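Local coordinates for protein sialidase B (Streptococcus pneumoniae serotype 4, PDB 4XJW) that cleaves alpha-2,3-, alpha-2,6- and alpha-2,8-linked terminal sialic acids from oligosaccharides, glycoproteins and glycolipids, at residues Q280-I292 / I302-N314. The protein carries 1 engineered substitution. Numbering follows the deposited sequence.
Sequences QISGSASFIDSSI and ILLADVMPAGIGN
S286 with M308 and I288 with D306 are hydrogen-bonded pairs of the antiparallel hairpin formed by strands 286-294 and 301-308. M308 N donates to S286 O at 2.8 Å. Between these pairs V307 runs alongside the ring of F287, its CG2 3.8 Å from ring atom CD2; F260 stacks on the ring and F436 meets it edge-to-face, a setting that suits a large aromatic.

On the other face, M308, bent at chi2 (-70°), brings CE 4.0 Å from I288 CG2. The hairpin is part of a blade of the sialidase beta-propeller, and the I288 side chain lies about 4 Å from that of D232, the proton acceptor by similarity.

Next comes a beta bulge: D289 and S290 stand opposite the single residue A305. D289 has positive phi, and its OD2 comes 4.0 Å from D306 OD2, their carboxylate planes 62° apart. The backbone L452 N binds D306 OD1. Regular pairing resumes where L304 N reaches S291 O at 2.8 Å.

Beyond M308, the type II turn P309-I312 brings G311 N 3.1 Å from S284 O, approaching from above the carbonyl plane. Glycine suits the positive phi (74°) of G311, and a CB here would run into S282 O. One water bridges S284 O, S286 OG and I312 O, while S233 OG also bonds the S286 hydroxyl.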
loop_
_atom_site.group_PDB
_atom_site.type_symbol
_atom_site.label_atom_id
_atom_site.label_comp_id
_atom_site.label_asym_id
_atom_site.label_seq_id
_atom_site.Cartn_x
_atom_site.Cartn_y
_atom_site.Cartn_z
ATOM N N GLN A 280 -1.191 -17.731 0.693
ATOM C CA GLN A 280 -0.678 -16.844 1.719
ATOM C C GLN A 280 0.516 -17.486 2.403
ATOM O O GLN A 280 0.434 -18.630 2.832
ATOM C CB GLN A 280 -1.800 -16.585 2.725
ATOM C CG GLN A 280 -1.475 -15.607 3.816
ATOM C CD GLN A 280 -2.692 -15.272 4.661
ATOM O OE1 GLN A 280 -3.610 -16.083 4.789
ATOM N NE2 GLN A 280 -2.715 -14.062 5.222
ATOM N N ILE A 281 1.633 -16.763 2.486
ATOM C CA ILE A 281 2.820 -17.268 3.155
ATOM C C ILE A 281 2.459 -17.506 4.614
ATOM O O ILE A 281 2.023 -16.594 5.311
ATOM C CB ILE A 281 4.001 -16.286 3.072
ATOM C CG1 ILE A 281 4.376 -16.002 1.615
ATOM C CG2 ILE A 281 5.201 -16.850 3.858
ATOM C CD1 ILE A 281 5.590 -15.065 1.432
ATOM N N SER A 282 2.619 -18.741 5.069
ATOM C CA SER A 282 2.022 -19.142 6.334
ATOM C C SER A 282 2.994 -19.524 7.442
ATOM O O SER A 282 2.563 -19.812 8.557
ATOM C CB SER A 282 1.016 -20.271 6.105
ATOM O OG SER A 282 -0.051 -19.841 5.285
ATOM N N GLY A 283 4.294 -19.514 7.151
ATOM C CA GLY A 283 5.288 -19.856 8.154
ATOM C C GLY A 283 6.269 -18.747 8.508
ATOM O O GLY A 283 7.243 -18.992 9.222
ATOM N N SER A 284 6.002 -17.532 8.030
ATOM C CA SER A 284 6.906 -16.392 8.218
ATOM C C SER A 284 6.469 -15.454 9.321
ATOM O O SER A 284 5.275 -15.219 9.525
ATOM C CB SER A 284 7.018 -15.592 6.922
ATOM O OG SER A 284 7.893 -14.481 7.081
ATOM N N ALA A 285 7.451 -14.908 10.034
ATOM C CA ALA A 285 7.199 -13.777 10.929
ATOM C C ALA A 285 7.012 -12.525 10.065
ATOM O O ALA A 285 7.426 -12.488 8.901
ATOM C CB ALA A 285 8.354 -13.613 11.906
ATOM N N SER A 286 6.373 -11.500 10.618
ATOM C CA SER A 286 6.156 -10.281 9.855
ATOM C C SER A 286 5.983 -9.065 10.754
ATOM O O SER A 286 5.733 -9.187 11.956
ATOM C CB SER A 286 4.950 -10.421 8.922
ATOM O OG SER A 286 3.751 -10.652 9.666
ATOM N N PHE A 287 6.132 -7.891 10.150
ATOM C CA PHE A 287 5.731 -6.636 10.781
ATOM C C PHE A 287 4.588 -6.080 9.962
ATOM O O PHE A 287 4.481 -6.369 8.777
ATOM C CB PHE A 287 6.875 -5.625 10.806
ATOM C CG PHE A 287 8.108 -6.118 11.516
ATOM C CD1 PHE A 287 9.101 -6.800 10.813
ATOM C CD2 PHE A 287 8.286 -5.883 12.875
ATOM C CE1 PHE A 287 10.249 -7.245 11.465
ATOM C CE2 PHE A 287 9.424 -6.335 13.539
ATOM C CZ PHE A 287 10.404 -7.023 12.825
ATOM N N ILE A 288 3.721 -5.289 10.576
ATOM C CA ILE A 288 2.596 -4.753 9.817
ATOM C C ILE A 288 2.088 -3.480 10.478
ATOM O O ILE A 288 2.053 -3.407 11.698
ATOM C CB ILE A 288 1.493 -5.833 9.646
ATOM C CG1 ILE A 288 0.260 -5.265 8.924
ATOM C CG2 ILE A 288 1.129 -6.456 11.010
ATOM C CD1 ILE A 288 -0.695 -6.348 8.420
ATOM N N ASP A 289 1.742 -2.473 9.663
ATOM C CA ASP A 289 1.158 -1.209 10.150
ATOM C C ASP A 289 2.130 -0.365 10.962
ATOM O O ASP A 289 2.258 -0.531 12.174
ATOM C CB ASP A 289 -0.145 -1.442 10.943
ATOM C CG ASP A 289 -1.261 -1.995 10.082
ATOM O OD1 ASP A 289 -1.094 -2.051 8.845
ATOM O OD2 ASP A 289 -2.313 -2.390 10.636
ATOM N N SER A 290 2.805 0.555 10.285
ATOM C CA SER A 290 3.798 1.389 10.943
ATOM C C SER A 290 3.312 2.807 11.191
ATOM O O SER A 290 2.365 3.284 10.546
ATOM C CB SER A 290 5.112 1.409 10.154
ATOM O OG SER A 290 4.962 2.044 8.893
ATOM N N SER A 291 4.001 3.488 12.104
ATOM C CA SER A 291 3.653 4.855 12.488
ATOM C C SER A 291 4.921 5.589 12.919
ATOM O O SER A 291 5.788 4.993 13.575
ATOM C CB SER A 291 2.626 4.854 13.627
ATOM O OG SER A 291 2.015 6.124 13.727
ATOM N N ILE A 292 5.022 6.875 12.566
ATOM C CA ILE A 292 6.234 7.669 12.804
ATOM C C ILE A 292 5.957 8.931 13.626
ATOM O O ILE A 292 4.918 9.568 13.458
ATOM C CB ILE A 292 6.871 8.105 11.471
ATOM C CG1 ILE A 292 7.451 6.905 10.734
ATOM C CG2 ILE A 292 7.993 9.118 11.703
ATOM C CD1 ILE A 292 7.841 7.243 9.295
ATOM N N ILE A 302 11.098 8.261 15.868
ATOM C CA ILE A 302 10.617 7.030 16.470
ATOM C C ILE A 302 9.578 6.360 15.576
ATOM O O ILE A 302 8.623 6.997 15.136
ATOM C CB ILE A 302 10.050 7.304 17.862
ATOM C CG1 ILE A 302 11.157 7.858 18.766
ATOM C CG2 ILE A 302 9.412 6.053 18.436
ATOM C CD1 ILE A 302 10.676 8.279 20.137
ATOM N N LEU A 303 9.772 5.075 15.296
ATOM C CA LEU A 303 8.833 4.331 14.459
ATOM C C LEU A 303 8.293 3.129 15.217
ATOM O O LEU A 303 9.056 2.360 15.810
ATOM C CB LEU A 303 9.510 3.913 13.136
ATOM C CG LEU A 303 8.707 3.114 12.092
ATOM C CD1 LEU A 303 9.237 3.375 10.690
ATOM C CD2 LEU A 303 8.770 1.618 12.359
ATOM N N LEU A 304 6.974 2.985 15.213
ATOM C CA LEU A 304 6.341 1.819 15.813
ATOM C C LEU A 304 5.721 0.943 14.717
ATOM O O LEU A 304 5.379 1.433 13.643
ATOM C CB LEU A 304 5.277 2.235 16.842
ATOM C CG LEU A 304 5.730 2.473 18.284
ATOM C CD1 LEU A 304 6.796 3.545 18.376
ATOM C CD2 LEU A 304 4.531 2.832 19.152
ATOM N N ALA A 305 5.587 -0.354 14.988
ATOM C CA ALA A 305 4.859 -1.272 14.100
ATOM C C ALA A 305 4.323 -2.458 14.887
ATOM O O ALA A 305 4.837 -2.773 15.954
ATOM C CB ALA A 305 5.755 -1.758 12.949
ATOM N N ASP A 306 3.304 -3.125 14.364
ATOM C CA ASP A 306 2.901 -4.392 14.969
ATOM C C ASP A 306 3.936 -5.449 14.612
ATOM O O ASP A 306 4.499 -5.418 13.513
ATOM C CB ASP A 306 1.562 -4.895 14.433
ATOM C CG ASP A 306 0.414 -3.908 14.610
ATOM O OD1 ASP A 306 0.428 -3.090 15.549
ATOM O OD2 ASP A 306 -0.532 -3.993 13.791
ATOM N N VAL A 307 4.161 -6.397 15.524
ATOM C CA VAL A 307 5.029 -7.542 15.232
ATOM C C VAL A 307 4.226 -8.820 15.335
ATOM O O VAL A 307 3.513 -9.031 16.320
ATOM C CB VAL A 307 6.205 -7.636 16.211
ATOM C CG1 VAL A 307 7.215 -8.672 15.713
ATOM C CG2 VAL A 307 6.859 -6.293 16.354
ATOM N N MET A 308 4.358 -9.668 14.321
ATOM C CA MET A 308 3.679 -10.963 14.260
ATOM C C MET A 308 4.678 -12.111 14.254
ATOM O O MET A 308 5.559 -12.175 13.395
ATOM C CB MET A 308 2.841 -11.046 12.991
ATOM C CG MET A 308 1.762 -9.989 12.883
ATOM S SD MET A 308 0.433 -10.261 14.073
ATOM C CE MET A 308 -0.589 -8.823 13.748
ATOM N N PRO A 309 4.544 -13.039 15.209
ATOM C CA PRO A 309 5.345 -14.262 15.176
ATOM C C PRO A 309 5.030 -15.102 13.940
ATOM O O PRO A 309 4.030 -14.869 13.249
ATOM C CB PRO A 309 4.888 -15.010 16.436
ATOM C CG PRO A 309 4.345 -13.937 17.346
ATOM C CD PRO A 309 3.673 -12.986 16.393
ATOM N N ALA A 310 5.888 -16.080 13.666
ATOM C CA ALA A 310 5.720 -16.940 12.500
ATOM C C ALA A 310 4.299 -17.481 12.369
ATOM O O ALA A 310 3.755 -18.057 13.305
ATOM C CB ALA A 310 6.716 -18.076 12.531
ATOM N N GLY A 311 3.710 -17.266 11.201
ATOM C CA GLY A 311 2.401 -17.798 10.877
ATOM C C GLY A 311 1.244 -17.105 11.567
ATOM O O GLY A 311 0.122 -17.598 11.519
ATOM N N ILE A 312 1.504 -15.964 12.196
ATOM C CA ILE A 312 0.473 -15.251 12.953
ATOM C C ILE A 312 0.019 -13.976 12.237
ATOM O O ILE A 312 0.827 -13.291 11.596
ATOM C CB ILE A 312 0.954 -14.926 14.390
ATOM C CG1 ILE A 312 1.349 -16.214 15.122
ATOM C CG2 ILE A 312 -0.109 -14.139 15.174
ATOM C CD1 ILE A 312 0.298 -17.309 15.056
ATOM N N GLY A 313 -1.286 -13.704 12.310
ATOM C CA GLY A 313 -1.877 -12.463 11.843
ATOM C C GLY A 313 -3.081 -12.147 12.717
ATOM O O GLY A 313 -3.343 -12.855 13.698
ATOM N N ASN A 314 -3.820 -11.099 12.363
ATOM C CA ASN A 314 -4.982 -10.688 13.152
ATOM C C ASN A 314 -5.956 -11.825 13.443
ATOM O O ASN A 314 -6.477 -11.936 14.559
ATOM C CB ASN A 314 -5.731 -9.547 12.456
ATOM C CG ASN A 314 -7.153 -9.392 12.967
ATOM O OD1 ASN A 314 -8.116 -9.734 12.277
ATOM N ND2 ASN A 314 -7.289 -8.903 14.191
HETATM O O HOH W 1 3.154 -13.395 9.912
#